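Local coordinates for Pgp2 (Campylobacter jejuni subsp. jejuni, PDB 6XJ6), which acts as a peptidoglycan LD-carboxypeptidase that helps set helical cell shape, with peptidoglycan binding by a pocket on its accessory NTF2-domain, at residues 58-63 / 72-77; 119-122 / 127-130; 30-33 / 38-41; 241-244 / 248-251. One frame throughout, in Å; residues are numbered along the deposited sequence.

Contact 1: 58-63 / 72-77; sequences IITGLM and LKTPVG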
loop_
_atom_site.group_PDB
_atom_site.type_symbol
_atom_site.label_atom_id
_atom_site.label_comp_id
_atom_site.label_asym_id
_atom_site.label_seq_id
_atom_site.Cartn_x
_atom_site.Cartn_y
_atom_site.Cartn_z
ATOM N N ILE A 58 1.528 -14.121 -17.862
ATOM C CA ILE A 58 0.813 -14.575 -16.672
ATOM C C ILE A 58 -0.685 -14.549 -16.945
ATOM O O ILE A 58 -1.141 -13.951 -17.926
ATOM C CB ILE A 58 1.140 -13.703 -15.442
ATOM C CG1 ILE A 58 0.443 -12.338 -15.562
ATOM C CG2 ILE A 58 2.646 -13.563 -15.274
ATOM C CD1 ILE A 58 0.760 -11.358 -14.449
ATOM N N ILE A 59 -1.459 -15.169 -16.059
ATOM C CA ILE A 59 -2.915 -15.066 -16.069
ATOM C C ILE A 59 -3.347 -14.295 -14.829
ATOM O O ILE A 59 -3.093 -14.727 -13.695
ATOM C CB ILE A 59 -3.589 -16.447 -16.123
ATOM C CG1 ILE A 59 -3.161 -17.212 -17.379
ATOM C CG2 ILE A 59 -5.109 -16.306 -16.087
ATOM C CD1 ILE A 59 -3.513 -16.522 -18.688
ATOM N N THR A 60 -3.996 -13.157 -15.044
ATOM C CA THR A 60 -4.692 -12.433 -13.991
ATOM C C THR A 60 -6.197 -12.606 -14.157
ATOM O O THR A 60 -6.687 -13.218 -15.114
ATOM C CB THR A 60 -4.348 -10.939 -14.020
ATOM O OG1 THR A 60 -4.960 -10.316 -15.157
ATOM C CG2 THR A 60 -2.850 -10.733 -14.100
ATOM N N GLY A 61 -6.928 -12.044 -13.204
ATOM C CA GLY A 61 -8.353 -11.902 -13.334
ATOM C C GLY A 61 -8.696 -10.789 -14.304
ATOM O O GLY A 61 -7.853 -10.249 -15.024
ATOM N N LEU A 62 -9.972 -10.422 -14.293
ATOM C CA LEU A 62 -10.507 -9.516 -15.293
ATOM C C LEU A 62 -9.985 -8.096 -15.103
ATOM O O LEU A 62 -9.573 -7.679 -14.009
ATOM C CB LEU A 62 -12.033 -9.490 -15.224
ATOM C CG LEU A 62 -12.754 -10.816 -15.483
ATOM C CD1 LEU A 62 -14.255 -10.594 -15.502
ATOM C CD2 LEU A 62 -12.295 -11.449 -16.784
ATOM N N MET A 63 -10.014 -7.354 -16.207
ATOM C CA MET A 63 -9.657 -5.949 -16.202
ATOM C C MET A 63 -10.720 -5.133 -15.472
ATOM O O MET A 63 -11.865 -5.563 -15.282
ATOM C CB MET A 63 -9.504 -5.437 -17.634
ATOM C CG MET A 63 -8.486 -6.226 -18.462
ATOM S SD MET A 63 -6.824 -6.283 -17.743
ATOM C CE MET A 63 -6.244 -4.620 -18.078
ATOM N N LEU A 72 -14.768 -11.060 -10.320
ATOM C CA LEU A 72 -13.687 -11.768 -10.999
ATOM C C LEU A 72 -12.497 -10.878 -11.330
ATOM O O LEU A 72 -11.569 -11.322 -12.025
ATOM C CB LEU A 72 -14.179 -12.467 -12.272
ATOM C CG LEU A 72 -15.365 -13.415 -12.112
ATOM C CD1 LEU A 72 -15.678 -14.048 -13.455
ATOM C CD2 LEU A 72 -15.077 -14.479 -11.064
ATOM N N LYS A 73 -12.475 -9.645 -10.846
ATOM C CA LYS A 73 -11.415 -8.721 -11.205
ATOM C C LYS A 73 -10.223 -8.884 -10.277
ATOM O O LYS A 73 -10.362 -9.230 -9.101
ATOM C CB LYS A 73 -11.926 -7.282 -11.148
ATOM C CG LYS A 73 -12.960 -6.981 -12.220
ATOM C CD LYS A 73 -13.667 -5.666 -11.984
ATOM C CE LYS A 73 -14.701 -5.412 -13.076
ATOM N NZ LYS A 73 -15.526 -4.203 -12.806
ATOM N N THR A 74 -9.030 -8.626 -10.831
ATOM C CA THR A 74 -7.839 -8.516 -9.996
ATOM C C THR A 74 -7.717 -7.085 -9.477
ATOM O O THR A 74 -7.775 -6.136 -10.273
ATOM C CB THR A 74 -6.599 -8.893 -10.795
ATOM O OG1 THR A 74 -6.636 -10.295 -11.086
ATOM C CG2 THR A 74 -5.320 -8.586 -10.019
ATOM N N PRO A 75 -7.567 -6.889 -8.170
ATOM C CA PRO A 75 -7.485 -5.522 -7.642
ATOM C C PRO A 75 -6.231 -4.780 -8.076
ATOM O O PRO A 75 -5.136 -5.345 -8.186
ATOM C CB PRO A 75 -7.525 -5.702 -6.119
ATOM C CG PRO A 75 -7.298 -7.118 -5.856
ATOM C CD PRO A 75 -7.514 -7.909 -7.109
ATOM N N VAL A 76 -6.420 -3.489 -8.303
ATOM C CA VAL A 76 -5.362 -2.544 -8.623
ATOM C C VAL A 76 -5.044 -1.764 -7.357
ATOM O O VAL A 76 -5.955 -1.300 -6.659
ATOM C CB VAL A 76 -5.831 -1.611 -9.752
ATOM C CG1 VAL A 76 -4.865 -0.463 -9.979
ATOM C CG2 VAL A 76 -6.043 -2.415 -11.028
ATOM N N GLY A 77 -3.760 -1.628 -7.042
ATOM C CA GLY A 77 -3.359 -0.872 -5.876
ATOM C C GLY A 77 -2.090 -1.434 -5.273
ATOM O O GLY A 77 -1.309 -2.100 -5.948
#

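Contact 2: 119-122 / 127-130; sequences HGYP and RLDE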
loop_
_atom_site.group_PDB
_atom_site.type_symbol
_atom_site.label_atom_id
_atom_site.label_comp_id
_atom_site.label_asym_id
_atom_site.label_seq_id
_atom_site.Cartn_x
_atom_site.Cartn_y
_atom_site.Cartn_z
ATOM N N HIS A 119 -0.805 -17.870 -7.050
ATOM C CA HIS A 119 -0.733 -19.321 -6.952
ATOM C C HIS A 119 -0.352 -19.881 -8.318
ATOM O O HIS A 119 0.093 -19.149 -9.208
ATOM C CB HIS A 119 -2.033 -19.897 -6.364
ATOM C CG HIS A 119 -3.263 -19.602 -7.167
ATOM N ND1 HIS A 119 -3.449 -20.068 -8.449
ATOM C CD2 HIS A 119 -4.380 -18.903 -6.853
ATOM C CE1 HIS A 119 -4.630 -19.666 -8.893
ATOM N NE2 HIS A 119 -5.215 -18.959 -7.944
ATOM N N GLY A 120 -0.505 -21.197 -8.472
ATOM C CA GLY A 120 -0.127 -21.887 -9.673
ATOM C C GLY A 120 -1.314 -22.385 -10.466
ATOM O O GLY A 120 -2.440 -21.876 -10.354
ATOM N N TYR A 121 -1.061 -23.404 -11.280
ATOM C CA TYR A 121 -2.034 -23.987 -12.183
ATOM C C TYR A 121 -2.510 -25.332 -11.655
ATOM O O TYR A 121 -1.776 -26.014 -10.929
ATOM C CB TYR A 121 -1.394 -24.216 -13.556
ATOM C CG TYR A 121 -1.257 -22.971 -14.402
ATOM C CD1 TYR A 121 -1.977 -22.829 -15.578
ATOM C CD2 TYR A 121 -0.400 -21.946 -14.034
ATOM C CE1 TYR A 121 -1.849 -21.706 -16.365
ATOM C CE2 TYR A 121 -0.275 -20.812 -14.810
ATOM C CZ TYR A 121 -1.000 -20.699 -15.978
ATOM O OH TYR A 121 -0.873 -19.579 -16.763
ATOM N N PRO A 122 -3.727 -25.746 -12.011
ATOM C CA PRO A 122 -4.204 -27.072 -11.615
ATOM C C PRO A 122 -3.199 -28.152 -11.979
ATOM O O PRO A 122 -2.704 -28.217 -13.110
ATOM C CB PRO A 122 -5.503 -27.223 -12.410
ATOM C CG PRO A 122 -5.991 -25.833 -12.580
ATOM C CD PRO A 122 -4.755 -24.998 -12.759
ATOM N N ARG A 127 -6.782 -25.956 -18.047
ATOM C CA ARG A 127 -6.377 -24.630 -18.482
ATOM C C ARG A 127 -6.992 -23.559 -17.590
ATOM O O ARG A 127 -8.067 -23.742 -17.011
ATOM C CB ARG A 127 -6.817 -24.373 -19.924
ATOM C CG ARG A 127 -5.914 -24.995 -20.972
ATOM C CD ARG A 127 -6.162 -24.393 -22.349
ATOM N NE ARG A 127 -7.474 -24.749 -22.883
ATOM C CZ ARG A 127 -7.750 -25.895 -23.499
ATOM N NH1 ARG A 127 -8.972 -26.125 -23.955
ATOM N NH2 ARG A 127 -6.807 -26.814 -23.660
ATOM N N LEU A 128 -6.295 -22.432 -17.492
ATOM C CA LEU A 128 -6.789 -21.255 -16.802
ATOM C C LEU A 128 -7.044 -20.157 -17.824
ATOM O O LEU A 128 -6.535 -20.190 -18.948
ATOM C CB LEU A 128 -5.777 -20.751 -15.759
ATOM C CG LEU A 128 -5.530 -21.622 -14.519
ATOM C CD1 LEU A 128 -4.557 -20.944 -13.555
ATOM C CD2 LEU A 128 -6.843 -21.960 -13.810
ATOM N N ASP A 129 -7.854 -19.185 -17.420
ATOM C CA ASP A 129 -8.072 -17.976 -18.203
ATOM C C ASP A 129 -8.490 -16.876 -17.239
ATOM O O ASP A 129 -8.617 -17.102 -16.033
ATOM C CB ASP A 129 -9.096 -18.205 -19.320
ATOM C CG ASP A 129 -10.481 -18.559 -18.794
ATOM O OD1 ASP A 129 -10.863 -18.100 -17.698
ATOM O OD2 ASP A 129 -11.198 -19.316 -19.488
ATOM N N GLU A 130 -8.697 -15.672 -17.778
ATOM C CA GLU A 130 -8.961 -14.516 -16.932
ATOM C C GLU A 130 -10.250 -14.655 -16.132
ATOM O O GLU A 130 -10.428 -13.929 -15.147
ATOM C CB GLU A 130 -8.997 -13.237 -17.772
ATOM C CG GLU A 130 -10.019 -13.268 -18.898
ATOM C CD GLU A 130 -10.089 -11.966 -19.673
ATOM O OE1 GLU A 130 -9.619 -10.930 -19.156
ATOM O OE2 GLU A 130 -10.618 -11.981 -20.806
#

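Contact 3: 30-33 / 38-41; sequences VLTN and ILRV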
loop_
_atom_site.group_PDB
_atom_site.type_symbol
_atom_site.label_atom_id
_atom_site.label_comp_id
_atom_site.label_asym_id
_atom_site.label_seq_id
_atom_site.Cartn_x
_atom_site.Cartn_y
_atom_site.Cartn_z
ATOM N N VAL A 30 6.423 -7.139 -5.419
ATOM C CA VAL A 30 5.859 -7.957 -6.486
ATOM C C VAL A 30 5.032 -7.015 -7.353
ATOM O O VAL A 30 3.956 -6.567 -6.946
ATOM C CB VAL A 30 4.980 -9.075 -5.906
ATOM C CG1 VAL A 30 4.365 -9.921 -7.010
ATOM C CG2 VAL A 30 5.783 -9.940 -4.952
ATOM N N LEU A 31 5.539 -6.707 -8.541
ATOM C CA LEU A 31 4.922 -5.751 -9.449
ATOM C C LEU A 31 4.251 -6.520 -10.578
ATOM O O LEU A 31 4.925 -7.222 -11.342
ATOM C CB LEU A 31 5.972 -4.786 -10.006
ATOM C CG LEU A 31 5.506 -3.749 -11.036
ATOM C CD1 LEU A 31 4.508 -2.789 -10.402
ATOM C CD2 LEU A 31 6.692 -2.994 -11.652
ATOM N N THR A 32 2.928 -6.389 -10.678
ATOM C CA THR A 32 2.145 -7.015 -11.733
ATOM C C THR A 32 1.463 -5.934 -12.558
ATOM O O THR A 32 0.908 -4.980 -12.005
ATOM C CB THR A 32 1.063 -7.933 -11.129
ATOM O OG1 THR A 32 1.674 -8.936 -10.314
ATOM C CG2 THR A 32 0.253 -8.625 -12.215
ATOM N N ASN A 33 1.485 -6.099 -13.879
ATOM C CA ASN A 33 0.738 -5.233 -14.784
ATOM C C ASN A 33 -0.322 -6.070 -15.487
ATOM O O ASN A 33 0.006 -7.014 -16.215
ATOM C CB ASN A 33 1.666 -4.568 -15.802
ATOM C CG ASN A 33 0.943 -3.546 -16.663
ATOM O OD1 ASN A 33 0.135 -3.900 -17.524
ATOM N ND2 ASN A 33 1.219 -2.273 -16.425
ATOM N N ILE A 38 2.663 -9.294 -17.116
ATOM C CA ILE A 38 4.010 -9.517 -16.611
ATOM C C ILE A 38 3.984 -9.331 -15.104
ATOM O O ILE A 38 3.412 -8.355 -14.605
ATOM C CB ILE A 38 5.048 -8.564 -17.242
ATOM C CG1 ILE A 38 5.128 -8.776 -18.757
ATOM C CG2 ILE A 38 6.428 -8.788 -16.609
ATOM C CD1 ILE A 38 6.040 -7.790 -19.490
ATOM N N LEU A 39 4.596 -10.268 -14.389
ATOM C CA LEU A 39 4.852 -10.145 -12.963
ATOM C C LEU A 39 6.359 -10.168 -12.750
ATOM O O LEU A 39 7.058 -11.027 -13.303
ATOM C CB LEU A 39 4.185 -11.282 -12.179
ATOM C CG LEU A 39 4.367 -11.269 -10.654
ATOM C CD1 LEU A 39 3.160 -11.920 -9.970
ATOM C CD2 LEU A 39 5.649 -11.987 -10.226
ATOM N N ARG A 40 6.855 -9.211 -11.971
ATOM C CA ARG A 40 8.264 -9.136 -11.618
ATOM C C ARG A 40 8.372 -8.983 -10.111
ATOM O O ARG A 40 7.483 -8.423 -9.470
ATOM C CB ARG A 40 8.947 -7.949 -12.315
ATOM C CG ARG A 40 9.103 -8.141 -13.813
ATOM C CD ARG A 40 9.400 -6.855 -14.564
ATOM N NE ARG A 40 9.725 -7.159 -15.954
ATOM C CZ ARG A 40 9.627 -6.305 -16.970
ATOM N NH1 ARG A 40 9.207 -5.061 -16.776
ATOM N NH2 ARG A 40 9.949 -6.704 -18.193
ATOM N N VAL A 41 9.445 -9.520 -9.539
ATOM C CA VAL A 41 9.771 -9.288 -8.139
ATOM C C VAL A 41 11.054 -8.483 -8.085
ATOM O O VAL A 41 12.076 -8.878 -8.666
ATOM C CB VAL A 41 9.903 -10.587 -7.328
ATOM C CG1 VAL A 41 10.135 -10.244 -5.861
ATOM C CG2 VAL A 41 8.656 -11.444 -7.471
HETATM O O HOH W 1 5.649 -6.333 -13.878
#

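Contact 4: 241-244 / 248-251; sequences YPNL and TMYR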
loop_
_atom_site.group_PDB
_atom_site.type_symbol
_atom_site.label_atom_id
_atom_site.label_comp_id
_atom_site.label_asym_id
_atom_site.label_seq_id
_atom_site.Cartn_x
_atom_site.Cartn_y
_atom_site.Cartn_z
ATOM N N TYR A 241 0.832 4.210 -5.371
ATOM C CA TYR A 241 -0.433 3.484 -5.253
ATOM C C TYR A 241 -1.173 3.516 -6.585
ATOM O O TYR A 241 -1.834 4.521 -6.905
ATOM C CB TYR A 241 -1.303 4.080 -4.140
ATOM C CG TYR A 241 -2.427 3.152 -3.725
ATOM C CD1 TYR A 241 -3.609 3.095 -4.448
ATOM C CD2 TYR A 241 -2.288 2.298 -2.635
ATOM C CE1 TYR A 241 -4.623 2.248 -4.086
ATOM C CE2 TYR A 241 -3.294 1.440 -2.274
ATOM C CZ TYR A 241 -4.461 1.410 -3.002
ATOM O OH TYR A 241 -5.492 0.560 -2.662
ATOM N N PRO A 242 -1.081 2.464 -7.399
ATOM C CA PRO A 242 -1.788 2.469 -8.687
ATOM C C PRO A 242 -3.285 2.589 -8.488
ATOM O O PRO A 242 -3.852 2.005 -7.565
ATOM C CB PRO A 242 -1.421 1.115 -9.303
ATOM C CG PRO A 242 -0.131 0.722 -8.632
ATOM C CD PRO A 242 -0.248 1.254 -7.238
ATOM N N ASN A 243 -3.925 3.333 -9.385
ATOM C CA ASN A 243 -5.367 3.505 -9.307
ATOM C C ASN A 243 -5.903 3.837 -10.692
ATOM O O ASN A 243 -5.156 4.224 -11.594
ATOM C CB ASN A 243 -5.728 4.607 -8.309
ATOM C CG ASN A 243 -5.254 5.955 -8.754
ATOM O OD1 ASN A 243 -5.977 6.682 -9.428
ATOM N ND2 ASN A 243 -4.025 6.295 -8.394
ATOM N N LEU A 244 -7.217 3.683 -10.840
ATOM C CA LEU A 244 -7.906 3.971 -12.090
ATOM C C LEU A 244 -8.705 5.262 -12.023
ATOM O O LEU A 244 -9.679 5.426 -12.765
ATOM C CB LEU A 244 -8.810 2.802 -12.475
ATOM C CG LEU A 244 -8.032 1.543 -12.852
ATOM C CD1 LEU A 244 -8.976 0.427 -13.245
ATOM C CD2 LEU A 244 -7.076 1.845 -13.990
ATOM N N THR A 248 -2.770 10.940 -8.138
ATOM C CA THR A 248 -1.428 10.631 -7.657
ATOM C C THR A 248 -1.593 10.192 -6.215
ATOM O O THR A 248 -1.842 11.011 -5.332
ATOM C CB THR A 248 -0.523 11.850 -7.763
ATOM O OG1 THR A 248 -0.543 12.330 -9.109
ATOM C CG2 THR A 248 0.907 11.478 -7.369
ATOM N N MET A 249 -1.493 8.891 -5.989
ATOM C CA MET A 249 -1.788 8.300 -4.695
ATOM C C MET A 249 -0.566 7.572 -4.166
ATOM O O MET A 249 0.261 7.057 -4.929
ATOM C CB MET A 249 -2.958 7.328 -4.791
ATOM C CG MET A 249 -4.248 8.024 -5.115
ATOM S SD MET A 249 -5.633 6.896 -5.293
ATOM C CE MET A 249 -5.677 6.170 -3.678
ATOM N N TYR A 250 -0.453 7.560 -2.839
ATOM C CA TYR A 250 0.619 6.854 -2.162
ATOM C C TYR A 250 0.064 6.197 -0.914
ATOM O O TYR A 250 -0.936 6.645 -0.341
ATOM C CB TYR A 250 1.740 7.802 -1.727
ATOM C CG TYR A 250 2.661 8.253 -2.834
ATOM C CD1 TYR A 250 2.296 9.267 -3.700
ATOM C CD2 TYR A 250 3.907 7.676 -2.999
ATOM C CE1 TYR A 250 3.169 9.692 -4.719
ATOM C CE2 TYR A 250 4.761 8.083 -4.003
ATOM C CZ TYR A 250 4.387 9.086 -4.855
ATOM O OH TYR A 250 5.262 9.497 -5.846
ATOM N N ARG A 251 0.741 5.128 -0.496
ATOM C CA ARG A 251 0.527 4.507 0.801
ATOM C C ARG A 251 1.705 4.876 1.689
ATOM O O ARG A 251 2.855 4.795 1.255
ATOM C CB ARG A 251 0.429 2.991 0.672
ATOM C CG ARG A 251 -0.017 2.336 1.941
ATOM C CD ARG A 251 0.081 0.838 1.856
ATOM N NE ARG A 251 1.358 0.428 2.397
ATOM C CZ ARG A 251 1.574 -0.678 3.096
ATOM N NH1 ARG A 251 0.597 -1.540 3.336
ATOM N NH2 ARG A 251 2.793 -0.921 3.547
HETATM O O HOH W 2 -0.677 6.814 -8.083
#

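Contact 1: 58-63 / 72-77
Leu62 runs alongside Leu72, the two side chains pointing the same way. Leu62 CB sits 3.7 Å from Leu72 O and faces the CG of Lys73. Leu62 CG, the branch point, is near both Leu72 O and Leu72 CB. At the tip, Leu62 CD1 touches Leu72 CB at 3.7 Å, while Leu62 CD2 turns to Glu130 O, 3.5 Å away. The backbones form a single bridge here. Leu62 N gives a nearly straight bond to Leu72 O (2.9 Å, 171°), and the return bond from Thr74 N to Leu62 O is long and weak. The methylenes of Lys73 pass close to Met63 O, with Lys73 CG 3.5 Å from it. Thr74 OG1 lies beside its own backbone N (chi1 -69°) and accepts a bent bond from Gly61 N at 2.8 Å. It also donates to Gly135 O, next to the predicted nucleophile Cys136. Lys34 NZ reaches both Leu62 O and Thr74 O. The buried Thr74 end is polar, while the partly exposed leucines pack side by side. Two bonds fix the rotation of the Thr74 hydroxyl, which ties the 58-63 loop to the backbone beside the probable active-site cysteine.

Contact 2: 119-122 / 127-130
The active-site loop of the L,D-transpeptidase (YkuD) domain is folded back on itself where Leu128 packs on Tyr121 and Pro122. This loop runs from His119, the predicted proton donor/acceptor, towards Cys136, the predicted nucleophile. The contact is mainly apolar and rests on one side chain. Leu128 points toward the other segment and splits its two methyls between two rings. Leu128 CD1 lies over a face of the Tyr121 ring in a CH-pi contact, 3.9 Å from the centroid and 15° off the normal. It is displaced toward the rim, near Tyr121 CD1, which is 3.8 Å from Leu128 CD1. Leu128 CD1 is also 3.9 Å from Gly120 O. The other methyl, Leu128 CD2, meets Pro122 CD at 3.8 Å. Leu128 CG, the fork, stands anti to the carbonyl carbon (chi1 -68°), and it too touches both rings. Gly120 has a second role. Its carbonyl O accepts a bond from His119 ND1 (2.8 Å), in the carbonyl plane on a lone pair and nearly in the imidazole plane. This bond fixes the turn of the His119 ring, consistent with the histidine-carbonyl pairing of L,D-transpeptidases. The ring also touches Cys136 and meets Tyr92 edge-to-face. Around the contact, Tyr121 and Leu128 both pack on Ala138 of strand 137-138. Leu128 also reaches Tyr91. Tyr121 meets the ring of Phe140, and its backbone N is held by Asn141 at the start of helix 141-151.

Contact 3: 30-33 / 38-41
Arg40, paired with Leu31 across the two strands, carries a flat guanidinium that has Ile38 CG2 on one face. That methyl is 3.7 Å above the plane and offset toward the rim. Arg40 NE forms a salt bridge with Glu54 of strand 48-56. The amide of Asn33, on the same side of the sheet, is also bonded at its ends. OD1 accepts from Asp36 N in the turn, and ND2 gives to Glu161 OE1 and Lys163 O. Between the strands, Leu31 and Arg40 form a hydrogen-bonded pair: each N binds the other's O at 2.8 Å. Asn33 N to Ile38 O is longer, 3.1 Å. A water donates to Leu31 O and Ile38 O, so each of these carbonyls gains a second partner. The opposite side carries Val30, Thr32, Leu39 and Val41. Leu39 has CG anti to the backbone N (chi1 -180°). Leu39 CD1 touches Val30 CG1 at 3.8 Å and Thr32 OG1 at 3.4 Å. Val30 CG2 and Val41 CG2 meet more loosely, 4.1 Å apart. Phe147 of helix 141-151 covers Leu39 and Val41, and Ile58 packs on Thr32 and Leu39. Alternating hydrogen-bonded and non-hydrogen-bonded pairs across a short turn mark an antiparallel beta hairpin. Here it joins strands 27-33 and 38-45 in the mixed sheet of the catalytic domain.

Contact 4: 241-244 / 248-251
Tyr241 sends its ring out anti to the backbone N (chi1 -164°), alongside the side chain of Met249. Met249 bends at its last torsion (chi3 61°). This packs Met249 CE 3.8 Å from Tyr241 CD1. Met249 SD makes an oblique Met-aromatic contact, 5.5 Å from the centroid of the Tyr241 ring. Asn243 CG sits between its own backbone N and carbonyl carbon (chi1 66°), and this turns the amide across the thioether. Asn243 ND2 lies 3.5 Å from Met249 SD. Nearer the backbones, Tyr241 CB touches Met249 CB at 3.7 Å. The one direct hydrogen bond between the segments runs from Tyr241 N to Met249 O (2.9 Å), with the donor above the carbonyl plane. Asn243 ND2 reaches Tyr241 O at 3.2 Å in the carbonyl plane. A water also lies in donating position, 2.8 Å from Tyr241 O. The same water accepts from Met249 N at 3.1 Å. Asn243 ND2 also bonds Glu247 O, and OD1 takes Glu245 N, so the amide bonds to the backbone of Tyr241, Glu245 and Glu247, bracing the turn. Tyr241 packs on Phe78 and Tyr79, and its OH bonds Asn103. The chemistry is therefore mixed. Water and amide meet the backbone where strand 232-240 turns towards strand 249-260, while ring and thioether supply apolar packing. The tyrosine carries that packing from the NTF2-like domain onto the catalytic domain.

Contacts 3 and 4 are buried, whereas contacts 1 and 2 are partly buried. Contacts 1, 2 and 3 belong to the catalytic domain, and contact 4 to the NTF2-like one. Contact 3 is regular strand pairing. Contact 1 is loop bridging with one hydroxyl, contact 2 is mainly apolar, with a CH-pi contact, and contact 4 mixes thioether, ring, amide and water. Contact 1 links the other three. Ile59 packs on Tyr121 of contact 2, Ile58 on Thr32 of contact 3, and Val76 and Gly77 on 241-244 of contact 4. Contacts 2 and 4 do not touch, with nearest atoms about 13 Å apart. Contact 2 includes a predicted active-site residue, and contact 4 lies away from that site.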